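Local coordinates for lipase (Pelosinus fermentans, PDB 5AH0), which hydrolyses ester bonds as a zinc-binding lipase of the alpha/beta-hydrolase clan and also degrades the synthetic polyester poly(butylene adipate-co-terephthalate), at residues T78-S83 against T231-N236; Y72-S77 against N136-Q141; G11-G16 against Y198-D203; F178-V183 against Y218-F223. All coordinates share one frame; numbering follows the deposited sequence.

From the N terminus, the loop after strand 6-9 (11-16) comes first; about 180 residues separate it from 198-203, so contact 3 closes a very wide loop. Contact 2, joining 72-77 to 136-141, opens and closes within it. Contact 1 opens at 78-83, on the same helix 74-80 that contact 2 uses, and closes last, at 231-236; it therefore crosses both contact 2 and contact 3. Contact 4, between 178-183 and 218-223, falls within the span of contact 1, follows contact 2 in series and crosses contact 3. Contacts 1 and 2 share the zinc ion; contact 3 joins two loops, contact 4 packs helix 173-190 against helix 215-223, and the two touch each other.

Contact 1. Residues T78-S83 against T231-N236; sequences TQKGHS and TNDLAN. With ZN (zinc ion), chain C.
Lys80 lays its aliphatic stem against the side chain of Asp233, with CG of Lys80 3.4 Å from CB of Asp233. Bends at chi2 (69°) and chi4 (88°) then lead the lysine chain past the carboxylate to the neighbouring amide. There NZ of Lys80 donates to OD1 of Asn232 over 2.8 Å, lying in the carbonyl plane on a lone pair. Gln79 OE1 is a weak second acceptor for the ammonium group. Because Lys80 NZ stays 5.7 Å from OD1 of Asp233, the two opposite charges form no salt bridge. The second half of the contact is metal coordination. His82 NE2 binds the zinc ion at 2.1 Å and Asp233 OD2 at 2.0 Å, the two side chains arriving from opposite directions with ring and carboxylate planes 46° apart. Asp56 and His76 complete a site of two aspartates and two histidines, a set also found in the zinc-binding region of thermostable bacterial lipases. Asp233 binds essentially through OD2 alone, its OD1 standing 2.9 Å from the zinc. Each of these two ligands follows or closes a defined turn. Gly81, with positive phi, is the C-prime residue of a Schellman motif that ends helix 74-80 just before His82. Thr231 OG1 accepts from the backbone N of Asp233 at 2.9 Å, an ST turn in the loop that carries the aspartate. Trp205 meets the His82 ring edge-to-face.

Contact 2. Residues Y72-S77 against N136-Q141; sequences YGHAHS and NTTPSQ. With ZN (zinc ion), chain C.
This is a surface contact without cross-segment hydrogen bonds, in which His74, at the start of helix 74-80, packs on Thr137, Thr138 and Pro139 of the loop after helix 132-136. Its main element is a CH-pi interaction. CD of Pro139 sits above the centre of the His74 imidazole, 3.6 Å from the ring centroid and only 12° off the ring normal. The pyrrolidine thus meets a face, its CG trailing toward CE1 and NE2 of the histidine. A different group occupies the rim: the carbonyl O of Thr137 lies in the ring plane, 3.3 Å from CD2 of His74. Thr138 touches the base of the side chain, where its OG1 comes within 3.7 Å of CB of His74. The histidine reaches this loop because its CG is trans to the backbone nitrogen (chi1 -174°), which swings the ring out from the helix. Gly73 holds the N-cap position, and its phi of 112° suits glycine. Beyond it, the carboxylate of Glu134 receives the backbone N-H groups of Ala75 and His76, tying the first turn of this helix to helix 132-136. That same turn supplies a zinc ligand, for the ring of His76 projects in roughly the opposite direction to that of His74, and its NE2 binds the metal at 2.1 Å. Trp55 stacks on the His76 ring.

Contact 3. Residues G11-G16 against Y198-D203; sequences GFMGWG and YDFKLD
The Tyr198 ring is met at its edge, in plane, by the carbonyl O of Met13 and by CD1 of Phe200, while CD1 of Tyr198 stands 4.3 Å above one face of the Phe200 ring, toward its rim. Met13 CE reaches the edge of that phenyl at CE1 of Phe200, 3.9 Å away, and CG of Met13 lies over one face of the Phe12 ring, toward its rim. The loop 11-16 is built on a type II beta turn from Gly11 to Gly14, directly after strand 6-9. In related lipases the loop at this place, with its Gly-Phe sequence, forms part of the oxyanion hole, and it probably does so here. Tyr198 OH donates to O of Met13 over 2.6 Å, approaching from 48° out of the carbonyl plane at a C=O...O angle of 108°. The thioether chain, bent at both chi2 and chi3, folds back so that CE of Met13 lies 3.2 Å from the same hydroxyl oxygen. CB of Trp15 packs against CE2 of Tyr198, while the indole N-H goes to Leu23 O. On the other segment an Asx turn shapes the backbone: Lys201 N gives a nearly straight bond to OD1 of Asp199, 3.2 Å long, reaching that oxygen from above the carboxylate plane.

Contact 4. Residues F178-V183 against Y218-F223; sequences FAKNLV and YTNRVF
Ala179 and Phe223 make the tight part of this contact: CB of Ala179 lies 3.4 Å from CZ of Phe223, the far end of the ring. Two segments of helix run antiparallel here, at 164°, with their axes 10.5 Å apart. That wide separation is bridged by the long phenylalanine reaching out to a small alanine. CG1 of Val222 also lies 3.6 Å above one face of the Phe223 ring, toward the rim. One turn along, the pairing relaxes. CG1 of Val183 comes no closer than 4.3 Å to OG1 of Thr219, a hydroxyl already hydrogen-bonded to Leu215 O. Ala179 and Val183, four residues apart, thus face Phe223 and Thr219 in antiparallel order. The partly exposed flank is formed by Lys180 and Asn220. Lys180 passes Thr219 at 4.1 Å between CG of Lys180 and CG2 of Thr219, then continues almost fully extended and crosses Asn220 at about a right angle. It is a methylene that meets the amide, CE of Lys180 being 3.2 Å from OD1 of Asn220; the NZ of Lys180 lies 3.9 Å from that oxygen and makes a weak hydrogen bond to Asn224 OD1 instead. Helix 173-190 may correspond to the lid helix of related bacterial lipases. Phe178 meets Phe290 of helix 288-294 edge-to-face, Leu182 rests on Met13 in the loop after strand 6-9, and Phe223 lies nearly parallel to Trp228 of helix 227-230.

Contact 1. Residues T78-S83 against T231-N236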
loop_
_atom_site.group_PDB
_atom_site.type_symbol
_atom_site.label_atom_id
_atom_site.label_comp_id
_atom_site.label_asym_id
_atom_site.label_seq_id
_atom_site.Cartn_x
_atom_site.Cartn_y
_atom_site.Cartn_z
ATOM N N THR A 78 -20.988 -8.781 -4.987
ATOM C CA THR A 78 -22.422 -8.640 -4.792
ATOM C C THR A 78 -22.747 -7.974 -3.464
ATOM O O THR A 78 -23.566 -7.059 -3.408
ATOM C CB THR A 78 -23.141 -10.001 -4.850
ATOM O OG1 THR A 78 -22.707 -10.728 -6.004
ATOM C CG2 THR A 78 -24.648 -9.797 -4.919
ATOM N N GLN A 79 -22.111 -8.448 -2.397
ATOM C CA GLN A 79 -22.355 -7.907 -1.063
ATOM C C GLN A 79 -22.006 -6.419 -0.964
ATOM O O GLN A 79 -22.653 -5.665 -0.239
ATOM C CB GLN A 79 -21.560 -8.695 -0.023
ATOM C CG GLN A 79 -21.557 -8.059 1.354
ATOM C CD GLN A 79 -20.690 -8.807 2.339
ATOM O OE1 GLN A 79 -19.768 -8.237 2.930
ATOM N NE2 GLN A 79 -20.987 -10.095 2.530
ATOM N N LYS A 80 -20.986 -5.996 -1.698
ATOM C CA LYS A 80 -20.578 -4.604 -1.654
ATOM C C LYS A 80 -21.213 -3.781 -2.779
ATOM O O LYS A 80 -21.281 -2.558 -2.692
ATOM C CB LYS A 80 -19.059 -4.504 -1.722
ATOM C CG LYS A 80 -18.396 -4.400 -0.365
ATOM C CD LYS A 80 -18.510 -5.691 0.433
ATOM C CE LYS A 80 -17.887 -5.563 1.825
ATOM N NZ LYS A 80 -18.858 -5.041 2.836
ATOM N N GLY A 81 -21.666 -4.441 -3.839
ATOM C CA GLY A 81 -22.243 -3.725 -4.962
ATOM C C GLY A 81 -21.221 -3.325 -6.012
ATOM O O GLY A 81 -21.152 -2.161 -6.407
ATOM N N HIS A 82 -20.429 -4.301 -6.458
ATOM C CA HIS A 82 -19.354 -4.091 -7.432
ATOM C C HIS A 82 -19.731 -4.323 -8.883
ATOM O O HIS A 82 -20.880 -4.544 -9.224
ATOM C CB HIS A 82 -18.188 -5.042 -7.155
ATOM C CG HIS A 82 -17.190 -4.538 -6.167
ATOM N ND1 HIS A 82 -17.095 -3.214 -5.810
ATOM C CD2 HIS A 82 -16.243 -5.193 -5.453
ATOM C CE1 HIS A 82 -16.122 -3.072 -4.924
ATOM N NE2 HIS A 82 -15.594 -4.259 -4.688
ATOM N N SER A 83 -18.710 -4.233 -9.724
ATOM C CA SER A 83 -18.583 -5.059 -10.905
ATOM C C SER A 83 -17.686 -6.178 -10.421
ATOM O O SER A 83 -16.668 -5.907 -9.788
ATOM C CB SER A 83 -17.948 -4.318 -12.082
ATOM O OG SER A 83 -18.580 -3.079 -12.326
ATOM N N THR A 231 -20.465 2.687 1.862
ATOM C CA THR A 231 -19.783 1.403 1.899
ATOM C C THR A 231 -18.626 1.391 2.894
ATOM O O THR A 231 -18.174 2.440 3.355
ATOM C CB THR A 231 -19.245 1.014 0.519
ATOM O OG1 THR A 231 -18.598 -0.256 0.609
ATOM C CG2 THR A 231 -18.239 2.024 0.049
ATOM N N ASN A 232 -18.166 0.196 3.239
ATOM C CA ASN A 232 -16.967 0.052 4.054
ATOM C C ASN A 232 -15.877 -0.615 3.222
ATOM O O ASN A 232 -14.964 -1.228 3.760
ATOM C CB ASN A 232 -17.249 -0.760 5.322
ATOM C CG ASN A 232 -17.599 -2.211 5.024
ATOM O OD1 ASN A 232 -18.069 -2.539 3.934
ATOM N ND2 ASN A 232 -17.361 -3.088 5.992
ATOM N N ASP A 233 -15.999 -0.494 1.903
ATOM C CA ASP A 233 -15.123 -1.189 0.964
ATOM C C ASP A 233 -14.203 -0.239 0.220
ATOM O O ASP A 233 -13.859 -0.473 -0.938
ATOM C CB ASP A 233 -15.964 -1.989 -0.042
ATOM C CG ASP A 233 -15.139 -3.000 -0.835
ATOM O OD1 ASP A 233 -14.272 -3.673 -0.230
ATOM O OD2 ASP A 233 -15.362 -3.120 -2.064
ATOM N N LEU A 234 -13.788 0.828 0.888
ATOM C CA LEU A 234 -12.824 1.741 0.293
ATOM C C LEU A 234 -11.667 1.997 1.260
ATOM O O LEU A 234 -11.727 1.586 2.429
ATOM C CB LEU A 234 -13.513 3.038 -0.110
ATOM C CG LEU A 234 -14.444 2.875 -1.312
ATOM C CD1 LEU A 234 -15.371 4.061 -1.440
ATOM C CD2 LEU A 234 -13.642 2.705 -2.583
ATOM N N ALA A 235 -10.617 2.658 0.773
ATOM C CA ALA A 235 -9.424 2.907 1.586
ATOM C C ALA A 235 -9.756 3.633 2.888
ATOM O O ALA A 235 -9.189 3.322 3.932
ATOM C CB ALA A 235 -8.391 3.699 0.799
ATOM N N ASN A 236 -10.707 4.564 2.830
ATOM C CA ASN A 236 -11.027 5.397 3.984
ATOM C C ASN A 236 -11.542 4.580 5.179
ATOM O O ASN A 236 -11.356 4.969 6.330
ATOM C CB ASN A 236 -12.034 6.482 3.586
ATOM C CG ASN A 236 -13.384 5.908 3.211
ATOM O OD1 ASN A 236 -13.471 4.791 2.702
ATOM N ND2 ASN A 236 -14.446 6.672 3.453
HETATM ZN ZN ZN C . -14.456 -4.615 -2.994
#

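Contact 2. Residues Y72-S77 against N136-Q141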
loop_
_atom_site.group_PDB
_atom_site.type_symbol
_atom_site.label_atom_id
_atom_site.label_comp_id
_atom_site.label_asym_id
_atom_site.label_seq_id
_atom_site.Cartn_x
_atom_site.Cartn_y
_atom_site.Cartn_z
ATOM N N TYR A 72 -12.761 -9.617 -8.255
ATOM C CA TYR A 72 -12.977 -9.207 -6.875
ATOM C C TYR A 72 -13.748 -10.274 -6.098
ATOM O O TYR A 72 -13.790 -10.245 -4.865
ATOM C CB TYR A 72 -13.710 -7.868 -6.826
ATOM C CG TYR A 72 -12.939 -6.760 -7.498
ATOM C CD1 TYR A 72 -11.773 -6.251 -6.926
ATOM C CD2 TYR A 72 -13.354 -6.241 -8.719
ATOM C CE1 TYR A 72 -11.051 -5.248 -7.543
ATOM C CE2 TYR A 72 -12.642 -5.234 -9.344
ATOM C CZ TYR A 72 -11.491 -4.742 -8.750
ATOM O OH TYR A 72 -10.783 -3.746 -9.374
ATOM N N GLY A 73 -14.353 -11.215 -6.824
ATOM C CA GLY A 73 -15.033 -12.342 -6.208
ATOM C C GLY A 73 -16.536 -12.322 -6.394
ATOM O O GLY A 73 -17.148 -11.256 -6.420
ATOM N N HIS A 74 -17.138 -13.503 -6.516
ATOM C CA HIS A 74 -18.577 -13.594 -6.727
ATOM C C HIS A 74 -19.363 -13.049 -5.527
ATOM O O HIS A 74 -20.235 -12.186 -5.682
ATOM C CB HIS A 74 -18.981 -15.042 -7.012
ATOM C CG HIS A 74 -20.423 -15.197 -7.377
ATOM N ND1 HIS A 74 -21.007 -14.492 -8.408
ATOM C CD2 HIS A 74 -21.400 -15.974 -6.851
ATOM C CE1 HIS A 74 -22.282 -14.827 -8.499
ATOM N NE2 HIS A 74 -22.545 -15.727 -7.567
ATOM N N ALA A 75 -19.049 -13.553 -4.337
ATOM C CA ALA A 75 -19.718 -13.120 -3.111
ATOM C C ALA A 75 -19.396 -11.660 -2.746
ATOM O O ALA A 75 -20.305 -10.838 -2.577
ATOM C CB ALA A 75 -19.348 -14.048 -1.962
ATOM N N HIS A 76 -18.105 -11.347 -2.622
ATOM C CA HIS A 76 -17.677 -10.008 -2.219
ATOM C C HIS A 76 -18.300 -8.911 -3.072
ATOM O O HIS A 76 -18.850 -7.950 -2.537
ATOM C CB HIS A 76 -16.153 -9.877 -2.279
ATOM C CG HIS A 76 -15.664 -8.486 -2.005
ATOM N ND1 HIS A 76 -15.346 -8.044 -0.741
ATOM C CD2 HIS A 76 -15.481 -7.427 -2.833
ATOM C CE1 HIS A 76 -14.972 -6.777 -0.801
ATOM N NE2 HIS A 76 -15.048 -6.381 -2.057
ATOM N N SER A 77 -18.211 -9.064 -4.392
ATOM C CA SER A 77 -18.717 -8.063 -5.328
ATOM C C SER A 77 -20.170 -7.734 -5.063
ATOM O O SER A 77 -20.538 -6.565 -4.947
ATOM C CB SER A 77 -18.588 -8.541 -6.772
ATOM O OG SER A 77 -17.353 -9.184 -6.997
ATOM N N ASN A 136 -17.637 -21.602 -1.635
ATOM C CA ASN A 136 -18.974 -22.133 -1.446
ATOM C C ASN A 136 -19.923 -21.622 -2.507
ATOM O O ASN A 136 -20.396 -22.382 -3.355
ATOM C CB ASN A 136 -19.500 -21.760 -0.060
ATOM C CG ASN A 136 -18.738 -22.440 1.048
ATOM O OD1 ASN A 136 -17.830 -23.233 0.795
ATOM N ND2 ASN A 136 -19.085 -22.119 2.287
ATOM N N THR A 137 -20.189 -20.323 -2.454
ATOM C CA THR A 137 -21.166 -19.713 -3.336
ATOM C C THR A 137 -20.512 -19.054 -4.539
ATOM O O THR A 137 -20.126 -17.885 -4.475
ATOM C CB THR A 137 -22.004 -18.674 -2.594
ATOM O OG1 THR A 137 -22.275 -19.140 -1.268
ATOM C CG2 THR A 137 -23.312 -18.423 -3.336
ATOM N N THR A 138 -20.376 -19.808 -5.625
ATOM C CA THR A 138 -19.894 -19.269 -6.892
ATOM C C THR A 138 -20.338 -20.250 -7.967
ATOM O O THR A 138 -20.086 -21.451 -7.863
ATOM C CB THR A 138 -18.338 -19.050 -6.896
ATOM O OG1 THR A 138 -17.916 -18.454 -8.131
ATOM C CG2 THR A 138 -17.583 -20.352 -6.666
ATOM N N PRO A 139 -21.022 -19.740 -9.002
ATOM C CA PRO A 139 -21.663 -20.632 -9.976
ATOM C C PRO A 139 -20.646 -21.537 -10.656
ATOM O O PRO A 139 -20.605 -22.739 -10.406
ATOM C CB PRO A 139 -22.323 -19.671 -10.973
ATOM C CG PRO A 139 -21.775 -18.313 -10.687
ATOM C CD PRO A 139 -20.901 -18.354 -9.482
ATOM N N SER A 140 -19.812 -20.950 -11.492
ATOM C CA SER A 140 -18.653 -21.647 -11.995
ATOM C C SER A 140 -17.614 -20.589 -12.252
ATOM O O SER A 140 -17.845 -19.401 -11.976
ATOM C CB SER A 140 -18.960 -22.437 -13.264
ATOM O OG SER A 140 -19.281 -21.575 -14.338
ATOM N N GLN A 141 -16.462 -21.022 -12.744
ATOM C CA GLN A 141 -15.424 -20.094 -13.139
ATOM C C GLN A 141 -15.011 -19.213 -11.954
ATOM O O GLN A 141 -15.090 -17.989 -12.028
ATOM C CB GLN A 141 -15.917 -19.243 -14.310
ATOM C CG GLN A 141 -14.939 -19.128 -15.451
ATOM C CD GLN A 141 -15.397 -18.149 -16.509
ATOM O OE1 GLN A 141 -14.967 -16.992 -16.527
ATOM N NE2 GLN A 141 -16.286 -18.601 -17.392
HETATM ZN ZN ZN C . -14.456 -4.615 -2.994
#

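Contact 3. Residues G11-G16 against Y198-D203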
loop_
_atom_site.group_PDB
_atom_site.type_symbol
_atom_site.label_atom_id
_atom_site.label_comp_id
_atom_site.label_asym_id
_atom_site.label_seq_id
_atom_site.Cartn_x
_atom_site.Cartn_y
_atom_site.Cartn_z
ATOM N N GLY A 11 1.347 2.533 -1.861
ATOM C CA GLY A 11 0.339 2.637 -0.824
ATOM C C GLY A 11 -0.842 3.524 -1.183
ATOM O O GLY A 11 -1.299 3.556 -2.328
ATOM N N PHE A 12 -1.349 4.228 -0.178
ATOM C CA PHE A 12 -2.469 5.147 -0.332
ATOM C C PHE A 12 -2.142 6.295 -1.304
ATOM O O PHE A 12 -1.157 6.990 -1.120
ATOM C CB PHE A 12 -2.857 5.658 1.061
ATOM C CG PHE A 12 -3.875 6.758 1.067
ATOM C CD1 PHE A 12 -5.012 6.693 0.278
ATOM C CD2 PHE A 12 -3.694 7.859 1.888
ATOM C CE1 PHE A 12 -5.951 7.722 0.297
ATOM C CE2 PHE A 12 -4.617 8.886 1.914
ATOM C CZ PHE A 12 -5.753 8.818 1.120
ATOM N N MET A 13 -2.977 6.466 -2.332
ATOM C CA MET A 13 -2.809 7.486 -3.380
ATOM C C MET A 13 -1.603 7.260 -4.274
ATOM O O MET A 13 -1.251 8.128 -5.078
ATOM C CB MET A 13 -2.708 8.893 -2.788
ATOM C CG MET A 13 -3.911 9.349 -1.984
ATOM S SD MET A 13 -5.384 9.451 -2.983
ATOM C CE MET A 13 -4.887 10.521 -4.333
ATOM N N GLY A 14 -0.978 6.096 -4.148
ATOM C CA GLY A 14 0.138 5.737 -5.006
ATOM C C GLY A 14 -0.285 5.621 -6.459
ATOM O O GLY A 14 -1.473 5.443 -6.742
ATOM N N TRP A 15 0.685 5.721 -7.371
ATOM C CA TRP A 15 0.438 5.744 -8.823
ATOM C C TRP A 15 1.418 4.871 -9.617
ATOM O O TRP A 15 2.522 4.582 -9.155
ATOM C CB TRP A 15 0.503 7.187 -9.340
ATOM C CG TRP A 15 1.834 7.825 -9.141
ATOM C CD1 TRP A 15 2.876 7.863 -10.033
ATOM C CD2 TRP A 15 2.284 8.522 -7.972
ATOM N NE1 TRP A 15 3.950 8.537 -9.481
ATOM C CE2 TRP A 15 3.606 8.963 -8.225
ATOM C CE3 TRP A 15 1.700 8.824 -6.739
ATOM C CZ2 TRP A 15 4.345 9.683 -7.286
ATOM C CZ3 TRP A 15 2.445 9.528 -5.807
ATOM C CH2 TRP A 15 3.751 9.946 -6.086
ATOM N N GLY A 16 1.005 4.444 -10.813
ATOM C CA GLY A 16 1.799 3.536 -11.623
ATOM C C GLY A 16 2.737 4.249 -12.577
ATOM O O GLY A 16 2.626 5.457 -12.783
ATOM N N TYR A 198 -3.326 10.846 -14.105
ATOM C CA TYR A 198 -3.603 10.212 -12.830
ATOM C C TYR A 198 -4.999 9.616 -12.881
ATOM O O TYR A 198 -5.934 10.255 -13.357
ATOM C CB TYR A 198 -3.476 11.214 -11.676
ATOM C CG TYR A 198 -3.439 10.575 -10.305
ATOM C CD1 TYR A 198 -4.603 10.088 -9.709
ATOM C CD2 TYR A 198 -2.245 10.465 -9.594
ATOM C CE1 TYR A 198 -4.580 9.501 -8.438
ATOM C CE2 TYR A 198 -2.207 9.875 -8.319
ATOM C CZ TYR A 198 -3.383 9.400 -7.755
ATOM O OH TYR A 198 -3.363 8.819 -6.514
ATOM N N ASP A 199 -5.140 8.384 -12.410
ATOM C CA ASP A 199 -6.422 7.705 -12.472
ATOM C C ASP A 199 -6.780 7.004 -11.165
ATOM O O ASP A 199 -5.975 6.252 -10.622
ATOM C CB ASP A 199 -6.425 6.692 -13.610
ATOM C CG ASP A 199 -7.711 5.899 -13.661
ATOM O OD1 ASP A 199 -8.773 6.478 -13.334
ATOM O OD2 ASP A 199 -7.660 4.703 -14.011
ATOM N N PHE A 200 -7.999 7.216 -10.676
ATOM C CA PHE A 200 -8.358 6.655 -9.378
ATOM C C PHE A 200 -8.730 5.187 -9.453
ATOM O O PHE A 200 -8.809 4.510 -8.419
ATOM C CB PHE A 200 -9.476 7.470 -8.738
ATOM C CG PHE A 200 -9.037 8.851 -8.355
ATOM C CD1 PHE A 200 -8.251 9.046 -7.231
ATOM C CD2 PHE A 200 -9.395 9.948 -9.117
ATOM C CE1 PHE A 200 -7.826 10.309 -6.876
ATOM C CE2 PHE A 200 -8.981 11.216 -8.765
ATOM C CZ PHE A 200 -8.189 11.396 -7.647
ATOM N N LYS A 201 -8.919 4.700 -10.679
ATOM C CA LYS A 201 -9.191 3.289 -10.927
ATOM C C LYS A 201 -10.374 2.800 -10.100
ATOM O O LYS A 201 -10.255 1.856 -9.314
ATOM C CB LYS A 201 -7.940 2.455 -10.636
ATOM C CG LYS A 201 -6.729 2.877 -11.445
ATOM C CD LYS A 201 -5.438 2.400 -10.800
ATOM C CE LYS A 201 -4.255 3.285 -11.183
ATOM N NZ LYS A 201 -3.345 3.545 -9.999
ATOM N N LEU A 202 -11.506 3.477 -10.252
ATOM C CA LEU A 202 -12.723 3.076 -9.558
ATOM C C LEU A 202 -13.806 2.678 -10.546
ATOM O O LEU A 202 -14.964 3.059 -10.395
ATOM C CB LEU A 202 -13.209 4.205 -8.651
ATOM C CG LEU A 202 -12.147 4.555 -7.607
ATOM C CD1 LEU A 202 -12.443 5.858 -6.900
ATOM C CD2 LEU A 202 -12.046 3.424 -6.609
ATOM N N ASP A 203 -13.432 1.893 -11.549
ATOM C CA ASP A 203 -14.376 1.530 -12.603
ATOM C C ASP A 203 -15.383 0.493 -12.101
ATOM O O ASP A 203 -16.484 0.379 -12.644
ATOM C CB ASP A 203 -13.642 1.006 -13.837
ATOM C CG ASP A 203 -12.492 1.912 -14.268
ATOM O OD1 ASP A 203 -12.387 3.051 -13.759
ATOM O OD2 ASP A 203 -11.699 1.487 -15.137
#

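Contact 4. Residues F178-V183 against Y218-F223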
loop_
_atom_site.group_PDB
_atom_site.type_symbol
_atom_site.label_atom_id
_atom_site.label_comp_id
_atom_site.label_asym_id
_atom_site.label_seq_id
_atom_site.Cartn_x
_atom_site.Cartn_y
_atom_site.Cartn_z
ATOM N N PHE A 178 -6.740 15.319 2.022
ATOM C CA PHE A 178 -5.417 14.810 1.722
ATOM C C PHE A 178 -5.351 14.278 0.294
ATOM O O PHE A 178 -4.384 14.517 -0.418
ATOM C CB PHE A 178 -5.006 13.707 2.685
ATOM C CG PHE A 178 -3.645 13.171 2.393
ATOM C CD1 PHE A 178 -2.525 13.864 2.809
ATOM C CD2 PHE A 178 -3.480 12.022 1.642
ATOM C CE1 PHE A 178 -1.264 13.404 2.504
ATOM C CE2 PHE A 178 -2.213 11.553 1.333
ATOM C CZ PHE A 178 -1.110 12.245 1.760
ATOM N N ALA A 179 -6.372 13.536 -0.118
ATOM C CA ALA A 179 -6.359 12.972 -1.453
ATOM C C ALA A 179 -6.311 14.077 -2.499
ATOM O O ALA A 179 -5.401 14.107 -3.336
ATOM C CB ALA A 179 -7.565 12.081 -1.667
ATOM N N LYS A 180 -7.281 14.990 -2.432
ATOM C CA LYS A 180 -7.345 16.108 -3.357
ATOM C C LYS A 180 -6.018 16.852 -3.425
ATOM O O LYS A 180 -5.499 17.116 -4.512
ATOM C CB LYS A 180 -8.454 17.070 -2.948
ATOM C CG LYS A 180 -9.858 16.551 -3.215
ATOM C CD LYS A 180 -10.869 17.269 -2.333
ATOM C CE LYS A 180 -12.260 17.157 -2.921
ATOM N NZ LYS A 180 -13.299 17.662 -2.000
ATOM N N ASN A 181 -5.439 17.151 -2.266
ATOM C CA ASN A 181 -4.202 17.918 -2.245
ATOM C C ASN A 181 -3.006 17.143 -2.787
ATOM O O ASN A 181 -2.106 17.731 -3.379
ATOM C CB ASN A 181 -3.908 18.401 -0.835
ATOM C CG ASN A 181 -4.691 19.641 -0.485
ATOM O OD1 ASN A 181 -4.365 20.743 -0.941
ATOM N ND2 ASN A 181 -5.736 19.475 0.325
ATOM N N LEU A 182 -2.995 15.825 -2.622
ATOM C CA LEU A 182 -1.902 15.047 -3.193
ATOM C C LEU A 182 -1.925 15.115 -4.720
ATOM O O LEU A 182 -0.889 15.284 -5.346
ATOM C CB LEU A 182 -1.955 13.591 -2.739
ATOM C CG LEU A 182 -0.779 12.823 -3.351
ATOM C CD1 LEU A 182 0.127 12.263 -2.296
ATOM C CD2 LEU A 182 -1.257 11.726 -4.291
ATOM N N VAL A 183 -3.099 14.980 -5.326
ATOM C CA VAL A 183 -3.191 15.094 -6.778
ATOM C C VAL A 183 -2.780 16.485 -7.219
ATOM O O VAL A 183 -1.981 16.645 -8.134
ATOM C CB VAL A 183 -4.607 14.813 -7.299
ATOM C CG1 VAL A 183 -4.653 14.955 -8.824
ATOM C CG2 VAL A 183 -5.043 13.436 -6.887
ATOM N N TYR A 218 -12.976 15.792 -12.268
ATOM C CA TYR A 218 -12.959 14.349 -12.072
ATOM C C TYR A 218 -12.637 14.033 -10.610
ATOM O O TYR A 218 -13.339 13.232 -9.977
ATOM C CB TYR A 218 -11.938 13.709 -13.022
ATOM C CG TYR A 218 -11.606 12.253 -12.761
ATOM C CD1 TYR A 218 -12.599 11.292 -12.668
ATOM C CD2 TYR A 218 -10.283 11.849 -12.581
ATOM C CE1 TYR A 218 -12.287 9.961 -12.427
ATOM C CE2 TYR A 218 -9.962 10.524 -12.336
ATOM C CZ TYR A 218 -10.970 9.584 -12.259
ATOM O OH TYR A 218 -10.663 8.263 -12.012
ATOM N N THR A 219 -11.601 14.683 -10.074
ATOM C CA THR A 219 -11.190 14.482 -8.681
ATOM C C THR A 219 -12.294 14.831 -7.684
ATOM O O THR A 219 -12.598 14.042 -6.785
ATOM C CB THR A 219 -9.934 15.320 -8.324
ATOM O OG1 THR A 219 -8.918 15.125 -9.316
ATOM C CG2 THR A 219 -9.387 14.907 -6.974
ATOM N N ASN A 220 -12.883 16.013 -7.842
ATOM C CA ASN A 220 -13.994 16.431 -6.990
ATOM C C ASN A 220 -15.192 15.496 -7.077
ATOM O O ASN A 220 -15.808 15.184 -6.064
ATOM C CB ASN A 220 -14.420 17.865 -7.312
ATOM C CG ASN A 220 -13.456 18.888 -6.751
ATOM O OD1 ASN A 220 -12.785 18.635 -5.746
ATOM N ND2 ASN A 220 -13.387 20.054 -7.383
ATOM N N ARG A 221 -15.528 15.051 -8.282
ATOM C CA ARG A 221 -16.678 14.169 -8.445
ATOM C C ARG A 221 -16.445 12.847 -7.705
ATOM O O ARG A 221 -17.366 12.297 -7.107
ATOM C CB ARG A 221 -16.958 13.916 -9.931
ATOM C CG ARG A 221 -18.126 12.962 -10.211
ATOM C CD ARG A 221 -18.550 13.017 -11.676
ATOM N NE ARG A 221 -17.489 12.562 -12.576
ATOM C CZ ARG A 221 -17.275 11.291 -12.917
ATOM N NH1 ARG A 221 -18.059 10.326 -12.448
ATOM N NH2 ARG A 221 -16.279 10.989 -13.742
ATOM N N VAL A 222 -15.204 12.367 -7.695
ATOM C CA VAL A 222 -14.888 11.123 -6.998
ATOM C C VAL A 222 -15.105 11.204 -5.488
ATOM O O VAL A 222 -15.749 10.331 -4.902
ATOM C CB VAL A 222 -13.429 10.702 -7.250
ATOM C CG1 VAL A 222 -12.976 9.656 -6.221
ATOM C CG2 VAL A 222 -13.257 10.204 -8.684
ATOM N N PHE A 223 -14.587 12.261 -4.864
ATOM C CA PHE A 223 -14.598 12.370 -3.403
ATOM C C PHE A 223 -15.818 13.127 -2.855
ATOM O O PHE A 223 -15.967 13.300 -1.644
ATOM C CB PHE A 223 -13.295 13.016 -2.933
ATOM C CG PHE A 223 -12.084 12.166 -3.195
ATOM C CD1 PHE A 223 -11.742 11.137 -2.329
ATOM C CD2 PHE A 223 -11.319 12.361 -4.328
ATOM C CE1 PHE A 223 -10.644 10.339 -2.573
ATOM C CE2 PHE A 223 -10.213 11.563 -4.581
ATOM C CZ PHE A 223 -9.876 10.551 -3.702
#